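Local structure of gingipain R2 Pro-Domain (Porphyromonas gingivalis, 4IEF) at residues Q120-D125 against L154-V159; S59-P64 against P115-Q120. The protein probably serves as the propeptide of the arginine-specific cysteine protease gingipain R2, keeping the enzyme latent and assisting its folding until it is removed. All blocks are in the same frame, centred on the assembly; numbering follows the deposited sequence.

Interaction 1: Q120-D125 against L154-V159; sequences QSYNED and LQYNPV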
loop_
_atom_site.group_PDB
_atom_site.type_symbol
_atom_site.label_atom_id
_atom_site.label_comp_id
_atom_site.label_asym_id
_atom_site.label_seq_id
_atom_site.Cartn_x
_atom_site.Cartn_y
_atom_site.Cartn_z
ATOM N N GLN A 120 30.302 9.855 18.780
ATOM C CA GLN A 120 30.959 11.025 19.365
ATOM C C GLN A 120 29.957 11.972 20.050
ATOM O O GLN A 120 30.345 12.711 20.960
ATOM C CB GLN A 120 31.756 11.783 18.288
ATOM C CG GLN A 120 33.241 11.976 18.633
ATOM C CD GLN A 120 33.475 12.956 19.771
ATOM O OE1 GLN A 120 33.992 12.598 20.838
ATOM N NE2 GLN A 120 33.153 14.225 19.554
ATOM N N SER A 121 28.668 11.925 19.631
ATOM C CA SER A 121 27.572 12.724 20.180
ATOM C C SER A 121 27.395 12.504 21.702
ATOM O O SER A 121 26.865 13.389 22.382
ATOM C CB SER A 121 26.274 12.398 19.445
ATOM O OG SER A 121 25.900 11.036 19.575
ATOM N N TYR A 122 27.870 11.341 22.232
ATOM C CA TYR A 122 27.799 10.967 23.655
ATOM C C TYR A 122 28.849 11.701 24.530
ATOM O O TYR A 122 28.847 11.542 25.755
ATOM C CB TYR A 122 27.895 9.443 23.841
ATOM C CG TYR A 122 26.536 8.779 23.775
ATOM C CD1 TYR A 122 25.946 8.475 22.550
ATOM C CD2 TYR A 122 25.801 8.531 24.933
ATOM C CE1 TYR A 122 24.665 7.932 22.479
ATOM C CE2 TYR A 122 24.518 7.988 24.874
ATOM C CZ TYR A 122 23.961 7.677 23.643
ATOM O OH TYR A 122 22.719 7.111 23.568
ATOM N N ASN A 123 29.703 12.530 23.911
ATOM C CA ASN A 123 30.693 13.341 24.624
ATOM C C ASN A 123 30.296 14.831 24.585
ATOM O O ASN A 123 30.991 15.659 25.170
ATOM C CB ASN A 123 32.100 13.133 24.031
ATOM C CG ASN A 123 32.602 11.703 24.062
ATOM O OD1 ASN A 123 33.021 11.167 25.097
ATOM N ND2 ASN A 123 32.639 11.074 22.905
ATOM N N GLU A 124 29.160 15.159 23.928
ATOM C CA GLU A 124 28.657 16.528 23.763
ATOM C C GLU A 124 27.660 16.898 24.869
ATOM O O GLU A 124 26.642 16.222 25.042
ATOM C CB GLU A 124 28.019 16.699 22.370
ATOM C CG GLU A 124 29.032 16.716 21.237
ATOM C CD GLU A 124 28.508 16.335 19.866
ATOM O OE1 GLU A 124 29.209 15.574 19.162
ATOM O OE2 GLU A 124 27.412 16.807 19.487
ATOM N N ASP A 125 27.980 17.957 25.633
ATOM C CA ASP A 125 27.163 18.444 26.744
ATOM C C ASP A 125 26.043 19.372 26.231
ATOM O O ASP A 125 26.145 20.601 26.311
ATOM C CB ASP A 125 28.042 19.142 27.801
ATOM C CG ASP A 125 27.353 19.517 29.109
ATOM O OD1 ASP A 125 26.218 19.032 29.354
ATOM O OD2 ASP A 125 27.963 20.258 29.906
ATOM N N LEU A 154 11.274 13.247 23.808
ATOM C CA LEU A 154 12.357 12.686 24.598
ATOM C C LEU A 154 13.660 13.403 24.228
ATOM O O LEU A 154 14.173 13.253 23.116
ATOM C CB LEU A 154 12.448 11.155 24.416
ATOM C CG LEU A 154 11.211 10.340 24.843
ATOM C CD1 LEU A 154 11.317 8.920 24.380
ATOM C CD2 LEU A 154 11.000 10.376 26.359
ATOM N N GLN A 155 14.135 14.248 25.150
ATOM C CA GLN A 155 15.350 15.049 25.000
ATOM C C GLN A 155 16.379 14.536 26.009
ATOM O O GLN A 155 16.075 14.428 27.195
ATOM C CB GLN A 155 15.054 16.548 25.170
ATOM C CG GLN A 155 13.978 17.098 24.216
ATOM C CD GLN A 155 14.413 17.247 22.775
ATOM O OE1 GLN A 155 15.535 17.664 22.472
ATOM N NE2 GLN A 155 13.504 16.963 21.848
ATOM N N TYR A 156 17.562 14.141 25.530
ATOM C CA TYR A 156 18.570 13.524 26.383
ATOM C C TYR A 156 19.937 14.148 26.220
ATOM O O TYR A 156 20.457 14.264 25.103
ATOM C CB TYR A 156 18.636 12.007 26.084
ATOM C CG TYR A 156 19.681 11.220 26.848
ATOM C CD1 TYR A 156 19.541 10.977 28.212
ATOM C CD2 TYR A 156 20.769 10.650 26.194
ATOM C CE1 TYR A 156 20.484 10.226 28.913
ATOM C CE2 TYR A 156 21.717 9.893 26.883
ATOM C CZ TYR A 156 21.569 9.682 28.243
ATOM O OH TYR A 156 22.502 8.930 28.919
ATOM N N ASN A 157 20.515 14.538 27.364
ATOM C CA ASN A 157 21.864 15.067 27.469
ATOM C C ASN A 157 22.763 13.883 27.850
ATOM O O ASN A 157 22.604 13.345 28.946
ATOM C CB ASN A 157 21.940 16.222 28.481
ATOM C CG ASN A 157 23.259 16.973 28.484
ATOM O OD1 ASN A 157 24.355 16.393 28.470
ATOM N ND2 ASN A 157 23.182 18.295 28.531
ATOM N N PRO A 158 23.658 13.417 26.943
ATOM C CA PRO A 158 24.482 12.232 27.255
ATOM C C PRO A 158 25.562 12.441 28.322
ATOM O O PRO A 158 25.897 11.489 29.029
ATOM C CB PRO A 158 25.131 11.885 25.912
ATOM C CG PRO A 158 24.396 12.668 24.881
ATOM C CD PRO A 158 23.931 13.901 25.576
ATOM N N VAL A 159 26.099 13.661 28.442
ATOM C CA VAL A 159 27.150 14.000 29.404
ATOM C C VAL A 159 26.571 14.064 30.840
ATOM O O VAL A 159 27.190 13.527 31.764
ATOM C CB VAL A 159 27.879 15.314 28.992
ATOM C CG1 VAL A 159 28.737 15.880 30.129
ATOM C CG2 VAL A 159 28.728 15.094 27.743
#

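Interaction 2: S59-P64 against P115-Q120; sequences SEKGTP and PYVYGQ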
loop_
_atom_site.group_PDB
_atom_site.type_symbol
_atom_site.label_atom_id
_atom_site.label_comp_id
_atom_site.label_asym_id
_atom_site.label_seq_id
_atom_site.Cartn_x
_atom_site.Cartn_y
_atom_site.Cartn_z
ATOM N N SER A 59 16.413 8.068 14.838
ATOM C CA SER A 59 17.662 8.628 15.356
ATOM C C SER A 59 18.866 8.083 14.592
ATOM O O SER A 59 18.936 6.883 14.310
ATOM C CB SER A 59 17.818 8.317 16.840
ATOM O OG SER A 59 16.666 8.695 17.573
ATOM N N GLU A 60 19.794 8.985 14.242
ATOM C CA GLU A 60 21.042 8.709 13.532
ATOM C C GLU A 60 21.884 7.706 14.326
ATOM O O GLU A 60 21.902 7.769 15.558
ATOM C CB GLU A 60 21.804 10.038 13.347
ATOM C CG GLU A 60 23.085 9.972 12.530
ATOM C CD GLU A 60 23.967 11.208 12.586
ATOM O OE1 GLU A 60 23.488 12.277 13.030
ATOM O OE2 GLU A 60 25.143 11.110 12.166
ATOM N N LYS A 61 22.570 6.789 13.617
ATOM C CA LYS A 61 23.421 5.755 14.200
ATOM C C LYS A 61 24.456 6.364 15.163
ATOM O O LYS A 61 25.160 7.312 14.804
ATOM C CB LYS A 61 24.120 4.957 13.087
ATOM C CG LYS A 61 24.747 3.650 13.557
ATOM C CD LYS A 61 25.586 3.021 12.455
ATOM C CE LYS A 61 26.371 1.835 12.944
ATOM N NZ LYS A 61 27.488 2.262 13.819
ATOM N N GLY A 62 24.492 5.840 16.385
ATOM C CA GLY A 62 25.417 6.282 17.423
ATOM C C GLY A 62 24.915 7.405 18.309
ATOM O O GLY A 62 25.594 7.763 19.281
ATOM N N THR A 63 23.752 7.998 17.962
ATOM C CA THR A 63 23.112 9.075 18.731
ATOM C C THR A 63 22.010 8.447 19.614
ATOM O O THR A 63 21.536 7.353 19.281
ATOM C CB THR A 63 22.567 10.199 17.817
ATOM O OG1 THR A 63 21.383 9.770 17.144
ATOM C CG2 THR A 63 23.614 10.755 16.841
ATOM N N PRO A 64 21.554 9.100 20.710
ATOM C CA PRO A 64 20.556 8.447 21.579
ATOM C C PRO A 64 19.246 8.071 20.881
ATOM O O PRO A 64 18.770 8.830 20.044
ATOM C CB PRO A 64 20.313 9.483 22.683
ATOM C CG PRO A 64 21.546 10.324 22.700
ATOM C CD PRO A 64 21.998 10.394 21.277
ATOM N N PRO A 115 25.703 -4.805 17.501
ATOM C CA PRO A 115 25.753 -4.278 18.866
ATOM C C PRO A 115 25.383 -2.801 18.923
ATOM O O PRO A 115 25.404 -2.103 17.905
ATOM C CB PRO A 115 27.213 -4.505 19.268
ATOM C CG PRO A 115 27.975 -4.405 17.978
ATOM C CD PRO A 115 27.030 -4.739 16.852
ATOM N N TYR A 116 25.057 -2.324 20.125
ATOM C CA TYR A 116 24.786 -0.912 20.366
ATOM C C TYR A 116 26.144 -0.215 20.488
ATOM O O TYR A 116 26.934 -0.571 21.362
ATOM C CB TYR A 116 23.929 -0.746 21.632
ATOM C CG TYR A 116 22.485 -1.175 21.458
ATOM C CD1 TYR A 116 22.075 -2.463 21.786
ATOM C CD2 TYR A 116 21.528 -0.285 20.993
ATOM C CE1 TYR A 116 20.744 -2.860 21.636
ATOM C CE2 TYR A 116 20.196 -0.665 20.849
ATOM C CZ TYR A 116 19.806 -1.955 21.167
ATOM O OH TYR A 116 18.491 -2.326 21.004
ATOM N N VAL A 117 26.454 0.696 19.561
ATOM C CA VAL A 117 27.731 1.407 19.537
ATOM C C VAL A 117 27.471 2.907 19.743
ATOM O O VAL A 117 26.641 3.507 19.059
ATOM C CB VAL A 117 28.568 1.095 18.252
ATOM C CG1 VAL A 117 27.785 1.371 16.972
ATOM C CG2 VAL A 117 29.916 1.816 18.246
ATOM N N TYR A 118 28.175 3.491 20.718
ATOM C CA TYR A 118 28.076 4.904 21.069
ATOM C C TYR A 118 28.937 5.749 20.132
ATOM O O TYR A 118 30.102 5.418 19.899
ATOM C CB TYR A 118 28.498 5.134 22.533
ATOM C CG TYR A 118 27.586 4.469 23.540
ATOM C CD1 TYR A 118 27.831 3.172 23.983
ATOM C CD2 TYR A 118 26.490 5.145 24.070
ATOM C CE1 TYR A 118 26.992 2.552 24.907
ATOM C CE2 TYR A 118 25.650 4.541 25.009
ATOM C CZ TYR A 118 25.900 3.239 25.416
ATOM O OH TYR A 118 25.078 2.628 26.331
ATOM N N GLY A 119 28.351 6.817 19.598
ATOM C CA GLY A 119 29.042 7.753 18.716
ATOM C C GLY A 119 29.652 8.903 19.489
ATOM O O GLY A 119 29.515 8.952 20.715
ATOM N N GLN A 120 30.302 9.855 18.780
ATOM C CA GLN A 120 30.959 11.025 19.365
ATOM C C GLN A 120 29.957 11.972 20.050
ATOM O O GLN A 120 30.345 12.711 20.960
ATOM C CB GLN A 120 31.756 11.783 18.288
ATOM C CG GLN A 120 33.241 11.976 18.633
ATOM C CD GLN A 120 33.475 12.956 19.771
ATOM O OE1 GLN A 120 33.992 12.598 20.838
ATOM N NE2 GLN A 120 33.153 14.225 19.554
#

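Interaction 1: Q120-D125 against L154-V159
Y122 and P158 form the middle of a partly buried apolar contact, with one polar bond beside it, where a 3-10 turn in the loop between strands 79-93 and 133-141 lies against the end of strand 144-157. CD2 of Y122 rests 3.6 Å from CB of P158, the two side chains crossing at about a right angle. Farther along the same ring, CE2 of Y122 meets CE2 of Y156 at 3.9 Å, arriving in the plane of the Y156 ring at its edge. Y156 has CG anti to its backbone N (chi1 177°), which turns its ring back so that N of P158 lies over one face, near the rim.

The proline also touches backbone: its CG is 3.6 Å from O of S121 and its CD 3.6 Å from O of E124. Beyond it, CG2 of V159 comes within 3.5 Å of O of N123. The polar bond runs from ND2 of N157 to OD1 of D125, 3.2 Å with an N-H...O angle of 147°; the carboxylate and amide planes stand 62° apart. OD1 of N157 turns to the backbone just after it, taking N of T160 and, weakly, N of V159.

Both tyrosine hydroxyls reach the start of this same long loop, Y122 OH bonding O of I98 and Y156 OH bonding O of V96, while Y156 packs on L163 of strand 162-176 and pairs through its backbone with F128.

Interaction 2: S59-P64 against P115-Q120
The carbonyl oxygen of E60 is gripped twice by T63, in the turn that carries G62 against G119. OG1 of T63 reaches E60 O at 2.6 Å and is tilted 17° from the carbonyl plane; N of T63 lies 3.0 Å from the same E60 O. The backbone bond closes a type II beta turn from E60 to T63, with K61 and G62 at its corners. G62 has the positive phi (90°) usual for glycine at the third position of such a turn.

The turn bonds across to an extended, irregular loop through its backbone. N of G119 donates to O of G62 over 2.9 Å, in the carbonyl plane and on a lone pair, with an N-H...O angle of 149°. With no side chain on either glycine, the two backbones can close until CA of G62 is 4.1 Å from CA of G119. A CA-H...O contact adds to this, CA of G62 lying 3.4 Å from O of V117.

The backbones of G62 and T63 also bond that of S101, while Y118 turns away from the turn and its OH is hydrogen-bonded to OG1 of T42. On the exposed side K61 stays extended until its last torsion, where the side chain bends, and its NZ ends 3.3 Å from CG1 of V117.

How the interactions relate
The two contacts lie side by side, their centres about 11 Å apart, and share Q120: the loop after strand 79-93 first meets the 59-64 turn, then enters the 3-10 turn that faces the end of strand 144-157. Interaction 1 is the larger and more buried, made mostly by rings and aliphatic groups, with its one cross-bond between side chains, from buried N157 to exposed D125. Interaction 2 is a surface contact whose cross-bond joins backbone to backbone at two glycines. They touch directly where S121 and Y122 of the 3-10 turn pack on G62, T63 and P64. Between them, one irregular loop is fixed both to another loop and to the main antiparallel sheet.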